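Side-chain contacts in endoglucanase (Clostridium thermocellum, PDB 2E4T), which hydrolyses internal beta-1,4-glucosidic bonds of cellulose and probably of xyloglucan, this chain being the glycoside hydrolase family 44 part of a longer, multi-domain enzyme: residues Y233-Y238 with L336-N341; E293-G298 with N307-Q312; A313-W318 with D428-S433; G365-G370 with K453-P458. One frame throughout, in Å; residues are numbered along the deposited sequence. Where two conformers were deposited one is given.

Contact 1 of 4, residues Y233-Y238 with L336-N341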
loop_
_atom_site.group_PDB
_atom_site.type_symbol
_atom_site.label_atom_id
_atom_site.label_comp_id
_atom_site.label_asym_id
_atom_site.label_seq_id
_atom_site.Cartn_x
_atom_site.Cartn_y
_atom_site.Cartn_z
ATOM N N TYR A 233 11.310 2.576 -3.445
ATOM C CA TYR A 233 10.521 3.114 -4.530
ATOM C C TYR A 233 10.138 2.060 -5.593
ATOM O O TYR A 233 9.133 2.230 -6.318
ATOM C CB TYR A 233 11.241 4.288 -5.242
ATOM C CG TYR A 233 12.247 3.881 -6.290
ATOM C CD1 TYR A 233 11.856 3.743 -7.616
ATOM C CD2 TYR A 233 13.563 3.663 -5.961
ATOM C CE1 TYR A 233 12.766 3.373 -8.622
ATOM C CE2 TYR A 233 14.482 3.285 -6.942
ATOM C CZ TYR A 233 14.073 3.158 -8.254
ATOM O OH TYR A 233 14.934 2.800 -9.281
ATOM N N GLY A 234 10.963 1.036 -5.744
ATOM C CA GLY A 234 10.776 0.108 -6.856
ATOM C C GLY A 234 11.932 -0.872 -6.882
ATOM O O GLY A 234 12.832 -0.841 -6.028
ATOM N N PHE A 235 11.883 -1.756 -7.887
ATOM C CA PHE A 235 12.704 -2.949 -7.871
ATOM C C PHE A 235 14.202 -2.657 -7.724
ATOM O O PHE A 235 14.885 -3.401 -7.002
ATOM C CB PHE A 235 12.431 -3.788 -9.137
ATOM C CG PHE A 235 13.075 -5.122 -9.039
ATOM C CD1 PHE A 235 12.388 -6.197 -8.471
ATOM C CD2 PHE A 235 14.426 -5.310 -9.418
ATOM C CE1 PHE A 235 12.999 -7.428 -8.297
ATOM C CE2 PHE A 235 15.049 -6.539 -9.189
ATOM C CZ PHE A 235 14.312 -7.566 -8.633
ATOM N N ALA A 236 14.750 -1.665 -8.427
ATOM C CA ALA A 236 16.198 -1.455 -8.297
ATOM C C ALA A 236 16.609 -1.109 -6.858
ATOM O O ALA A 236 17.730 -1.415 -6.442
ATOM C CB ALA A 236 16.696 -0.384 -9.268
ATOM N N ALA A 237 15.723 -0.458 -6.104
ATOM C CA ALA A 237 15.987 -0.249 -4.690
ATOM C C ALA A 237 15.873 -1.548 -3.881
ATOM O O ALA A 237 16.654 -1.784 -2.951
ATOM C CB ALA A 237 15.090 0.839 -4.112
ATOM N N TYR A 238 14.873 -2.392 -4.225
ATOM C CA TYR A 238 14.788 -3.715 -3.581
ATOM C C TYR A 238 16.101 -4.478 -3.780
ATOM O O TYR A 238 16.553 -5.215 -2.892
ATOM C CB TYR A 238 13.697 -4.611 -4.193
ATOM C CG TYR A 238 12.258 -4.151 -4.201
ATOM C CD1 TYR A 238 11.821 -2.855 -3.923
ATOM C CD2 TYR A 238 11.296 -5.087 -4.629
ATOM C CE1 TYR A 238 10.503 -2.492 -4.122
ATOM C CE2 TYR A 238 9.974 -4.733 -4.799
ATOM C CZ TYR A 238 9.551 -3.442 -4.567
ATOM O OH TYR A 238 8.248 -3.130 -4.805
ATOM N N LEU A 336 10.976 -13.152 -9.381
ATOM C CA LEU A 336 9.544 -13.192 -9.702
ATOM C C LEU A 336 9.033 -14.603 -9.429
ATOM O O LEU A 336 9.763 -15.590 -9.621
ATOM C CB LEU A 336 9.308 -12.830 -11.148
ATOM C CG LEU A 336 9.757 -11.435 -11.529
ATOM C CD1 LEU A 336 9.455 -11.182 -13.026
ATOM C CD2 LEU A 336 9.087 -10.358 -10.626
ATOM N N PRO A 337 7.763 -14.744 -9.006
ATOM C CA PRO A 337 6.793 -13.673 -8.779
ATOM C C PRO A 337 7.158 -12.881 -7.531
ATOM O O PRO A 337 7.786 -13.400 -6.582
ATOM C CB PRO A 337 5.472 -14.415 -8.605
ATOM C CG PRO A 337 5.881 -15.805 -8.083
ATOM C CD PRO A 337 7.193 -16.092 -8.771
ATOM N N ILE A 338 6.805 -11.585 -7.491
ATOM C CA ILE A 338 7.424 -10.715 -6.496
ATOM C C ILE A 338 6.903 -10.948 -5.087
ATOM O O ILE A 338 7.717 -10.920 -4.149
ATOM C CB ILE A 338 7.342 -9.218 -6.933
ATOM C CG1 ILE A 338 8.231 -8.337 -6.052
ATOM C CG2 ILE A 338 5.938 -8.688 -7.004
ATOM C CD1 ILE A 338 9.722 -8.615 -6.165
ATOM N N LEU A 339 5.597 -11.170 -4.861
ATOM C CA LEU A 339 5.154 -11.325 -3.486
ATOM C C LEU A 339 5.757 -12.591 -2.843
ATOM O O LEU A 339 6.252 -12.497 -1.714
ATOM C CB LEU A 339 3.637 -11.277 -3.313
ATOM C CG LEU A 339 2.976 -9.978 -3.785
ATOM C CD1 LEU A 339 1.455 -10.099 -3.595
ATOM C CD2 LEU A 339 3.520 -8.734 -3.068
ATOM N N PRO A 340 5.746 -13.747 -3.504
ATOM C CA PRO A 340 6.387 -14.920 -2.860
ATOM C C PRO A 340 7.867 -14.699 -2.616
ATOM O O PRO A 340 8.402 -15.209 -1.623
ATOM C CB PRO A 340 6.080 -16.072 -3.891
ATOM C CG PRO A 340 4.766 -15.642 -4.508
ATOM C CD PRO A 340 4.971 -14.142 -4.718
ATOM N N ASN A 341 8.561 -13.970 -3.503
ATOM C CA ASN A 341 9.980 -13.684 -3.244
ATOM C C ASN A 341 10.157 -12.817 -1.984
ATOM O O ASN A 341 11.054 -13.080 -1.164
ATOM C CB ASN A 341 10.680 -13.105 -4.469
ATOM C CG ASN A 341 11.163 -14.211 -5.369
ATOM O OD1 ASN A 341 12.312 -14.652 -5.233
ATOM N ND2 ASN A 341 10.331 -14.721 -6.250
#

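Contact 2 of 4, residues E293-G298 with N307-Q312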
loop_
_atom_site.group_PDB
_atom_site.type_symbol
_atom_site.label_atom_id
_atom_site.label_comp_id
_atom_site.label_asym_id
_atom_site.label_seq_id
_atom_site.Cartn_x
_atom_site.Cartn_y
_atom_site.Cartn_z
ATOM N N GLU A 293 3.955 0.437 -24.514
ATOM C CA GLU A 293 4.025 1.441 -23.441
ATOM C C GLU A 293 3.787 0.726 -22.103
ATOM O O GLU A 293 3.162 -0.336 -22.015
ATOM C CB GLU A 293 2.992 2.551 -23.629
ATOM C CG GLU A 293 1.642 1.970 -23.767
ATOM C CD GLU A 293 0.510 3.011 -23.872
ATOM O OE1 GLU A 293 0.721 4.236 -23.705
ATOM O OE2 GLU A 293 -0.688 2.618 -24.056
ATOM N N ARG A 294 4.275 1.365 -21.046
ATOM C CA ARG A 294 3.994 0.928 -19.664
ATOM C C ARG A 294 2.510 1.039 -19.380
ATOM O O ARG A 294 1.825 1.930 -19.882
ATOM C CB ARG A 294 4.844 1.789 -18.707
ATOM C CG ARG A 294 4.982 1.250 -17.288
ATOM C CD ARG A 294 5.878 2.196 -16.486
ATOM N NE ARG A 294 6.033 1.703 -15.133
ATOM C CZ ARG A 294 6.914 2.234 -14.280
ATOM N NH1 ARG A 294 7.659 3.282 -14.630
ATOM N NH2 ARG A 294 7.062 1.701 -13.074
ATOM N N ILE A 295 1.998 0.152 -18.491
ATOM C CA ILE A 295 0.565 0.181 -18.177
ATOM C C ILE A 295 0.149 1.324 -17.275
ATOM O O ILE A 295 -1.068 1.601 -17.142
ATOM C CB ILE A 295 0.087 -1.162 -17.585
ATOM C CG1 ILE A 295 0.780 -1.456 -16.236
ATOM C CG2 ILE A 295 0.222 -2.279 -18.606
ATOM C CD1 ILE A 295 0.088 -2.599 -15.486
ATOM N N CYS A 296 1.108 2.013 -16.628
ATOM C CA CYS A 296 0.834 3.155 -15.810
ATOM C C CYS A 296 1.759 4.313 -16.279
ATOM O O CYS A 296 2.680 4.139 -17.046
ATOM C CB CYS A 296 1.046 2.847 -14.309
ATOM S SG CYS A 296 2.715 2.321 -13.879
ATOM N N PHE A 297 1.450 5.502 -15.746
ATOM C CA PHE A 297 2.239 6.716 -16.005
ATOM C C PHE A 297 2.116 7.106 -17.501
ATOM O O PHE A 297 2.970 6.831 -18.333
ATOM C CB PHE A 297 3.701 6.619 -15.609
ATOM C CG PHE A 297 3.978 6.215 -14.185
ATOM C CD1 PHE A 297 3.041 6.365 -13.132
ATOM C CD2 PHE A 297 5.233 5.703 -13.878
ATOM C CE1 PHE A 297 3.385 5.986 -11.834
ATOM C CE2 PHE A 297 5.538 5.330 -12.575
ATOM C CZ PHE A 297 4.634 5.498 -11.572
ATOM N N GLY A 298 0.982 7.681 -17.830
ATOM C CA GLY A 298 0.794 8.207 -19.197
ATOM C C GLY A 298 0.306 7.210 -20.266
ATOM O O GLY A 298 0.546 7.394 -21.482
ATOM N N ASN A 307 -4.171 -2.193 -22.568
ATOM C CA ASN A 307 -5.258 -2.586 -21.649
ATOM C C ASN A 307 -5.218 -4.094 -21.353
ATOM O O ASN A 307 -5.440 -4.509 -20.188
ATOM C CB ASN A 307 -6.585 -2.211 -22.252
ATOM C CG ASN A 307 -6.757 -0.717 -22.447
ATOM O OD1 ASN A 307 -6.075 0.105 -21.785
ATOM N ND2 ASN A 307 -7.704 -0.336 -23.320
ATOM N N LYS A 308 -4.931 -4.912 -22.381
ATOM C CA LYS A 308 -4.843 -6.363 -22.175
ATOM C C LYS A 308 -3.664 -6.683 -21.245
ATOM O O LYS A 308 -3.782 -7.569 -20.386
ATOM C CB LYS A 308 -4.741 -7.080 -23.505
ATOM C CG LYS A 308 -6.044 -7.084 -24.243
ATOM C CD LYS A 308 -5.919 -7.744 -25.612
ATOM C CE LYS A 308 -7.311 -7.843 -26.278
ATOM N NZ LYS A 308 -7.175 -8.370 -27.652
ATOM N N ALA A 309 -2.519 -5.998 -21.416
ATOM C CA ALA A 309 -1.382 -6.248 -20.549
ATOM C C ALA A 309 -1.716 -5.831 -19.111
ATOM O O ALA A 309 -1.243 -6.460 -18.156
ATOM C CB ALA A 309 -0.150 -5.489 -21.045
ATOM N N ARG A 310 -2.488 -4.745 -18.938
ATOM C CA ARG A 310 -2.884 -4.321 -17.587
ATOM C C ARG A 310 -3.660 -5.423 -16.875
ATOM O O ARG A 310 -3.490 -5.667 -15.685
ATOM C CB ARG A 310 -3.693 -3.013 -17.664
ATOM C CG ARG A 310 -4.091 -2.502 -16.295
ATOM C CD ARG A 310 -4.811 -1.161 -16.344
ATOM N NE ARG A 310 -4.015 -0.151 -16.996
ATOM C CZ ARG A 310 -4.186 0.286 -18.257
ATOM N NH1 ARG A 310 -5.268 -0.084 -18.979
ATOM N NH2 ARG A 310 -3.275 1.102 -18.813
ATOM N N LEU A 311 -4.570 -6.093 -17.634
ATOM C CA LEU A 311 -5.357 -7.163 -17.045
ATOM C C LEU A 311 -4.500 -8.323 -16.563
ATOM O O LEU A 311 -4.875 -8.972 -15.569
ATOM C CB LEU A 311 -6.393 -7.677 -18.054
ATOM C CG LEU A 311 -7.509 -6.698 -18.387
ATOM C CD1 LEU A 311 -8.310 -7.233 -19.591
ATOM C CD2 LEU A 311 -8.418 -6.443 -17.198
ATOM N N GLN A 312 -3.394 -8.630 -17.256
ATOM C CA GLN A 312 -2.557 -9.754 -16.872
ATOM C C GLN A 312 -1.479 -9.373 -15.843
ATOM O O GLN A 312 -0.972 -10.264 -15.144
ATOM C CB GLN A 312 -1.876 -10.386 -18.098
ATOM C CG GLN A 312 -2.880 -10.876 -19.143
ATOM C CD GLN A 312 -3.888 -11.867 -18.588
ATOM O OE1 GLN A 312 -3.618 -12.675 -17.694
ATOM N NE2 GLN A 312 -5.104 -11.812 -19.120
#

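Contact 3 of 4, residues A313-W318 with D428-S433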
loop_
_atom_site.group_PDB
_atom_site.type_symbol
_atom_site.label_atom_id
_atom_site.label_comp_id
_atom_site.label_asym_id
_atom_site.label_seq_id
_atom_site.Cartn_x
_atom_site.Cartn_y
_atom_site.Cartn_z
ATOM N N ALA A 313 -1.095 -8.078 -15.774
ATOM C CA ALA A 313 0.025 -7.673 -14.958
ATOM C C ALA A 313 -0.070 -8.090 -13.484
ATOM O O ALA A 313 0.991 -8.345 -12.886
ATOM C CB ALA A 313 0.223 -6.158 -15.075
ATOM N N PRO A 314 -1.252 -8.138 -12.868
ATOM C CA PRO A 314 -1.286 -8.570 -11.462
ATOM C C PRO A 314 -0.661 -9.985 -11.274
ATOM O O PRO A 314 -0.232 -10.298 -10.158
ATOM C CB PRO A 314 -2.777 -8.549 -11.103
ATOM C CG PRO A 314 -3.312 -7.450 -12.007
ATOM C CD PRO A 314 -2.588 -7.673 -13.321
ATOM N N ARG A 315 -0.614 -10.795 -12.322
ATOM C CA ARG A 315 -0.008 -12.116 -12.194
ATOM C C ARG A 315 1.469 -12.051 -11.830
ATOM O O ARG A 315 1.993 -13.013 -11.253
ATOM C CB ARG A 315 -0.285 -12.924 -13.465
ATOM C CG ARG A 315 -1.731 -13.310 -13.583
ATOM C CD ARG A 315 -2.093 -13.838 -14.970
ATOM N NE ARG A 315 -1.319 -15.065 -15.238
ATOM C CZ ARG A 315 -1.206 -15.590 -16.460
ATOM N NH1 ARG A 315 -1.800 -15.011 -17.528
ATOM N NH2 ARG A 315 -0.457 -16.690 -16.601
ATOM N N THR A 316 2.171 -10.959 -12.157
ATOM C CA THR A 316 3.575 -10.870 -11.721
ATOM C C THR A 316 3.700 -10.890 -10.195
ATOM O O THR A 316 4.752 -11.218 -9.655
ATOM C CB THR A 316 4.207 -9.596 -12.316
ATOM O OG1 THR A 316 4.110 -9.746 -13.727
ATOM C CG2 THR A 316 5.613 -9.357 -11.854
ATOM N N LEU A 317 2.607 -10.501 -9.500
ATOM C CA LEU A 317 2.624 -10.540 -8.053
ATOM C C LEU A 317 2.753 -11.970 -7.490
ATOM O O LEU A 317 3.318 -12.137 -6.408
ATOM C CB LEU A 317 1.369 -9.893 -7.470
ATOM C CG LEU A 317 1.215 -8.404 -7.776
ATOM C CD1 LEU A 317 -0.172 -7.901 -7.336
ATOM C CD2 LEU A 317 2.299 -7.570 -7.082
ATOM N N TRP A 318 2.150 -12.981 -8.172
ATOM C CA TRP A 318 1.969 -14.278 -7.546
ATOM C C TRP A 318 2.270 -15.478 -8.435
ATOM O O TRP A 318 2.492 -16.575 -7.876
ATOM C CB TRP A 318 0.523 -14.432 -6.989
ATOM C CG TRP A 318 -0.509 -14.464 -8.075
ATOM C CD1 TRP A 318 -1.170 -13.394 -8.650
ATOM C CD2 TRP A 318 -1.011 -15.630 -8.763
ATOM N NE1 TRP A 318 -2.029 -13.832 -9.633
ATOM C CE2 TRP A 318 -1.925 -15.189 -9.727
ATOM C CE3 TRP A 318 -0.738 -17.013 -8.645
ATOM C CZ2 TRP A 318 -2.605 -16.072 -10.577
ATOM C CZ3 TRP A 318 -1.383 -17.876 -9.527
ATOM C CH2 TRP A 318 -2.306 -17.412 -10.476
ATOM N N ASP A 428 -8.759 -21.428 -15.641
ATOM C CA ASP A 428 -8.125 -20.571 -16.667
ATOM C C ASP A 428 -7.749 -19.242 -16.016
ATOM O O ASP A 428 -8.563 -18.315 -15.907
ATOM C CB ASP A 428 -9.020 -20.367 -17.871
ATOM C CG ASP A 428 -8.309 -19.599 -18.993
ATOM O OD1 ASP A 428 -7.353 -18.845 -18.711
ATOM O OD2 ASP A 428 -8.723 -19.745 -20.173
ATOM N N ILE A 429 -6.495 -19.150 -15.584
ATOM C CA ILE A 429 -5.998 -17.982 -14.884
ATOM C C ILE A 429 -5.707 -16.811 -15.791
ATOM O O ILE A 429 -5.414 -15.712 -15.269
ATOM C CB ILE A 429 -4.726 -18.327 -14.039
ATOM C CG1 ILE A 429 -3.526 -18.646 -14.925
ATOM C CG2 ILE A 429 -5.023 -19.399 -13.012
ATOM C CD1 ILE A 429 -2.235 -18.977 -14.162
ATOM N N GLU A 430 -5.734 -17.016 -17.112
ATOM C CA GLU A 430 -5.535 -15.933 -18.065
ATOM C C GLU A 430 -6.847 -15.181 -18.331
ATOM O O GLU A 430 -6.894 -13.959 -18.297
ATOM C CB GLU A 430 -4.970 -16.500 -19.356
ATOM C CG GLU A 430 -4.638 -15.418 -20.341
ATOM C CD GLU A 430 -4.212 -15.971 -21.672
ATOM O OE1 GLU A 430 -4.759 -17.018 -22.119
ATOM O OE2 GLU A 430 -3.304 -15.376 -22.282
ATOM N N VAL A 431 -7.954 -15.918 -18.522
ATOM C CA VAL A 431 -9.201 -15.272 -18.839
ATOM C C VAL A 431 -9.964 -14.834 -17.610
ATOM O O VAL A 431 -10.912 -14.040 -17.739
ATOM C CB VAL A 431 -10.109 -16.192 -19.730
ATOM C CG1 VAL A 431 -10.812 -17.241 -18.883
ATOM C CG2 VAL A 431 -11.094 -15.391 -20.505
ATOM N N SER A 432 -9.598 -15.333 -16.429
ATOM C CA SER A 432 -10.378 -15.070 -15.235
ATOM C C SER A 432 -9.537 -15.017 -14.013
ATOM O O SER A 432 -8.408 -15.511 -13.990
ATOM C CB SER A 432 -11.476 -16.140 -15.072
ATOM O OG SER A 432 -10.933 -17.414 -14.708
ATOM N N SER A 433 -10.128 -14.432 -12.966
ATOM C CA SER A 433 -9.647 -14.605 -11.595
ATOM C C SER A 433 -10.872 -14.817 -10.709
ATOM O O SER A 433 -11.963 -14.300 -11.001
ATOM C CB SER A 433 -8.891 -13.394 -11.076
ATOM O OG SER A 433 -7.795 -13.110 -11.927
HETATM O O HOH W 1 -0.783 -15.390 -20.192
#

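Contact 4 of 4, residues G365-G370 with K453-P458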
loop_
_atom_site.group_PDB
_atom_site.type_symbol
_atom_site.label_atom_id
_atom_site.label_comp_id
_atom_site.label_asym_id
_atom_site.label_seq_id
_atom_site.Cartn_x
_atom_site.Cartn_y
_atom_site.Cartn_z
ATOM N N GLY A 365 -7.025 4.043 -14.614
ATOM C CA GLY A 365 -7.919 4.114 -13.438
ATOM C C GLY A 365 -9.318 4.586 -13.772
ATOM O O GLY A 365 -10.246 4.382 -12.980
ATOM N N ASN A 366 -9.472 5.221 -14.941
ATOM C CA ASN A 366 -10.763 5.651 -15.476
ATOM C C ASN A 366 -11.261 4.721 -16.596
ATOM O O ASN A 366 -12.180 5.074 -17.351
ATOM C CB ASN A 366 -10.717 7.098 -15.946
ATOM C CG ASN A 366 -9.745 7.273 -17.100
ATOM O OD1 ASN A 366 -8.958 6.398 -17.412
ATOM N ND2 ASN A 366 -9.864 8.389 -17.792
ATOM N N HIS A 367 -10.714 3.495 -16.641
ATOM C CA HIS A 367 -11.055 2.509 -17.660
ATOM C C HIS A 367 -11.431 1.203 -16.968
ATOM O O HIS A 367 -10.876 0.849 -15.907
ATOM C CB HIS A 367 -9.824 2.248 -18.578
ATOM C CG HIS A 367 -10.105 1.435 -19.793
ATOM N ND1 HIS A 367 -9.836 0.070 -19.890
ATOM C CD2 HIS A 367 -10.607 1.847 -20.977
ATOM C CE1 HIS A 367 -10.211 -0.305 -21.105
ATOM N NE2 HIS A 367 -10.670 0.748 -21.794
ATOM N N ILE A 368 -12.292 0.410 -17.615
ATOM C CA ILE A 368 -12.709 -0.857 -17.019
ATOM C C ILE A 368 -11.482 -1.712 -16.655
ATOM O O ILE A 368 -11.522 -2.401 -15.598
ATOM C CB ILE A 368 -13.660 -1.638 -17.960
ATOM C CG1 ILE A 368 -14.177 -2.925 -17.317
ATOM C CG2 ILE A 368 -13.013 -1.953 -19.314
ATOM C CD1 ILE A 368 -14.866 -2.778 -15.972
ATOM N N THR A 369 -10.429 -1.715 -17.461
ATOM C CA THR A 369 -9.289 -2.585 -17.145
ATOM C C THR A 369 -8.537 -2.118 -15.892
ATOM O O THR A 369 -7.921 -2.968 -15.208
ATOM C CB THR A 369 -8.353 -2.766 -18.331
ATOM O OG1 THR A 369 -7.760 -1.496 -18.725
ATOM C CG2 THR A 369 -9.015 -3.455 -19.479
ATOM N N GLY A 370 -8.555 -0.823 -15.576
ATOM C CA GLY A 370 -7.990 -0.393 -14.313
ATOM C C GLY A 370 -8.806 -0.875 -13.140
ATOM O O GLY A 370 -8.263 -1.180 -12.058
ATOM N N LYS A 453 -11.798 -11.395 -17.513
ATOM C CA LYS A 453 -10.805 -10.640 -18.266
ATOM C C LYS A 453 -10.967 -10.807 -19.787
ATOM O O LYS A 453 -10.226 -10.204 -20.547
ATOM C CB LYS A 453 -9.398 -11.022 -17.832
ATOM C CG LYS A 453 -9.115 -10.708 -16.388
ATOM C CD LYS A 453 -7.678 -11.081 -15.988
ATOM C CE LYS A 453 -7.472 -12.519 -15.617
ATOM N NZ LYS A 453 -6.005 -12.932 -15.586
ATOM N N ASN A 454 -11.932 -11.640 -20.222
ATOM C CA ASN A 454 -12.153 -11.808 -21.643
ATOM C C ASN A 454 -12.530 -10.441 -22.231
ATOM O O ASN A 454 -13.479 -9.800 -21.748
ATOM C CB ASN A 454 -13.301 -12.845 -21.817
ATOM C CG ASN A 454 -13.336 -13.493 -23.130
ATOM O OD1 ASN A 454 -12.943 -12.882 -24.138
ATOM N ND2 ASN A 454 -13.938 -14.715 -23.153
ATOM N N TYR A 455 -11.810 -10.020 -23.273
ATOM C CA TYR A 455 -11.982 -8.649 -23.753
ATOM C C TYR A 455 -13.223 -8.478 -24.550
ATOM O O TYR A 455 -13.861 -7.386 -24.504
ATOM C CB TYR A 455 -10.737 -8.182 -24.547
ATOM C CG TYR A 455 -10.468 -6.689 -24.389
ATOM C CD1 TYR A 455 -9.555 -6.241 -23.389
ATOM C CD2 TYR A 455 -11.184 -5.689 -25.122
ATOM C CE1 TYR A 455 -9.334 -4.915 -23.186
ATOM C CE2 TYR A 455 -10.921 -4.321 -24.904
ATOM C CZ TYR A 455 -10.008 -3.960 -23.922
ATOM O OH TYR A 455 -9.806 -2.620 -23.639
ATOM N N ASP A 456 -13.553 -9.507 -25.315
ATOM C CA ASP A 456 -14.638 -9.255 -26.293
ATOM C C ASP A 456 -15.568 -10.442 -26.446
ATOM O O ASP A 456 -16.222 -10.533 -27.474
ATOM C CB ASP A 456 -14.093 -8.871 -27.653
ATOM C CG ASP A 456 -12.988 -9.741 -28.008
ATOM O OD1 ASP A 456 -13.160 -10.945 -27.703
ATOM O OD2 ASP A 456 -11.922 -9.240 -28.437
ATOM N N GLN A 457 -15.724 -11.271 -25.421
ATOM C CA GLN A 457 -16.722 -12.327 -25.393
ATOM C C GLN A 457 -17.109 -12.578 -23.959
ATOM O O GLN A 457 -16.273 -12.406 -23.031
ATOM C CB GLN A 457 -16.137 -13.637 -25.991
ATOM C CG GLN A 457 -15.890 -13.656 -27.492
ATOM C CD GLN A 457 -17.095 -13.230 -28.370
ATOM O OE1 GLN A 457 -16.923 -12.574 -29.408
ATOM N NE2 GLN A 457 -18.291 -13.596 -27.969
ATOM N N PRO A 458 -18.342 -13.048 -23.713
ATOM C CA PRO A 458 -18.698 -13.537 -22.382
ATOM C C PRO A 458 -17.873 -14.773 -22.005
ATOM O O PRO A 458 -17.279 -15.452 -22.889
ATOM C CB PRO A 458 -20.186 -13.892 -22.523
ATOM C CG PRO A 458 -20.353 -14.185 -24.009
ATOM C CD PRO A 458 -19.361 -13.355 -24.742
HETATM O O HOH W 2 -11.781 -0.891 -24.291
#

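Contact 1 of 4, residues Y233-Y238 with L336-N341
The terminal methyl of Ile338, CD1, meets the rims of two aromatic rings, Phe235 and Tyr238, where helices 235-240 and 338-349 approach each other in the TIM barrel. It lies 4.1 Å from Phe235 CE1 and 4.1 Å from Tyr238 CE2, near both ring planes, so edges and not faces receive it. Isoleucine suits the place because its long branch, CG1, carries CD1 out towards the other helix. One turn apart, the aromatics get there by different rotations: Phe235 swings CG away from its own N (chi1 -170°), whereas Tyr238 keeps CG beside the N (chi1 -59°). The Tyr238 ring also lies with one face against Phe235 CA, 3.9 Å above its plane, so that CA packs on the ring towards its rim. Its hydroxyl bonds to His283 O on strand 279-284. At the start of helix 338-349, Asn341 ND2 donates to Pro337 O at 2.9 Å, tying down the first turn. With no hydrogen bond or charge between the segments, the two helices are held here by van der Waals and hydrophobic packing, which is only weakly directional.

Contact 2 of 4, residues E293-G298 with N307-Q312
Arg310 of helix 304-312 grips the backbone carbonyl of Ile295, which lies just beyond the small beta-hairpin of strands 289-290 and 293-294 that follows barrel strand 279-284. Arg310 NH2 donates to Ile295 O at 2.8 Å, with an N-H...O angle of 169°, and the oxygen sits at the guanidinium edge, in its plane. NE adds a weak bond to the same oxygen, at 3.4 Å. On another edge, NH1 donates to Asn307 OD1, one turn back in the helix, at 2.9 Å. Tyr362 O and Thr369 OG1 also take bonds from this guanidinium, so its rotation is fixed on several sides; a planar group with five N-H bonds suits such a buried junction. The chain reaches the loop because it runs out extended and then bends at chi3 (-57°), turning the flat end towards the carbonyl.

Charge plays a looser part. Glu293 OE2 is 6.0 Å from Arg310 NH2, too far for a salt bridge, though its field may favour the positive group; that carboxylate is itself bonded to Thr306 OG1 and Asp300 N.

Apolar packing completes the contact. A branched side chain suits position 295, since its two arms can spread over the helix surface while its carbonyl is engaged. The small Ala309 lets the loop come near, its CB 4.0 Å from Ile295 CG2. The other arm ends in Ile295 CD1, 4.0 Å from Arg310 CA.

Contact 3 of 4, residues A313-W318 with D428-S433
At the seam between the TIM barrel and the beta-sandwich domain, Arg315 and Trp318, in the chain that follows helix 304-312, close on Ile429 and Glu430, which lie just before strand 432-439. The Arg315 and Ile429 side chains cross at about a right angle, and Ile429 CG1 lies 3.9 Å above one face of the guanidinium, towards its rim. Its tip, CD1, comes 3.8 Å from Arg315 NH2 and 4.0 Å from Trp318 CH2, so one aliphatic arm serves both a charged plane and an indole. Arginine fits such a place because its flat end can take carbon over a face while its N-H groups bond around the edge: NE forms a salt bridge with Asp319 and NH1 bonds to Gln312 OE1. The bend at chi3 (62°) brings that end round to the sandwich side.

Glu430 is opposite in charge, but its OE2 stays 5.0 Å from Arg315 NH1. A water spans the distance, accepting from NH1 at 2.9 Å and donating to OE2 at 3.3 Å. The turn that presents these residues is an Asx turn: Asp428 OD1 accepts from Glu430 N at 2.9 Å and also from Val431 N, while its OD2 makes a salt bridge with Lys8.

Trp318 meets the ring of Tyr384, and Val431 rests on strands 8-22 and 459-466; the contact thus ties the chain after helix 304-312, packed on helix 368-384, to the turn leading into sandwich strand 432-439.

Contact 4 of 4, residues G365-G370 with K453-P458
His367, the N-cap residue of helix 368-384, points the edge of its imidazole at the hydroxyl of Tyr455, in the loop joining sandwich strands 442-452 and 459-466. The approach is close but not a hydrogen bond: Tyr455 OH lies 3.5 Å from His367 CE1, near the ring plane, the two side chains coming from opposite directions. Beside it, Thr369 CG2 sits 4.0 Å from Tyr455 CE1, the two side chains crossing at about a right angle. A tyrosine serves well here, being long enough to span from loop to helix with apolar carbons along its flank and a polar atom at its end.

The next shell fixes the histidine. Its CG is turned away from the backbone N (chi1 -170°), which folds the ring back over the first turn of the helix. There ND1 accepts from Thr369 N at 3.1 Å, a capping bond to a first-turn N-H, which has no preceding turn of helix to supply a carbonyl; the donor is 34° out of the imidazole plane. Thr369 OG1 is 2.8 Å from the same nitrogen and hydrogen-bonded to it.

Further out, helix 304-312 holds both sides: Arg310 NH1 donates to Thr369 OG1, and Asn307 ND2 bonds Tyr455 OH, while Lys308 packs on the tyrosine ring. At the imidazole edge one water links the partners, 3.2 Å from His367 NE2 and 2.7 Å from Tyr455 OH.

In the fold
Contact 1 is buried between helices of the barrel domain and purely apolar; contact 2, also buried, is dominated by a multiply bonded arginine. Contacts 3 and 4 are partly buried, join barrel to sandwich, and each includes a bridging water. Helix 304-312, which carries half of contact 2, has residues bonded into both contact 3 and contact 4; Gln312 NE2, for one, bonds Glu430 O of contact 3. Lys453 links contacts 3 and 4 through the main chain of Val431 and the carbonyl of Ile429. Contact 1 joins this cluster through backbone bonds from Ile338 and Leu339 to Thr316 and Leu317; its centre is about 26 Å from that of contact 4.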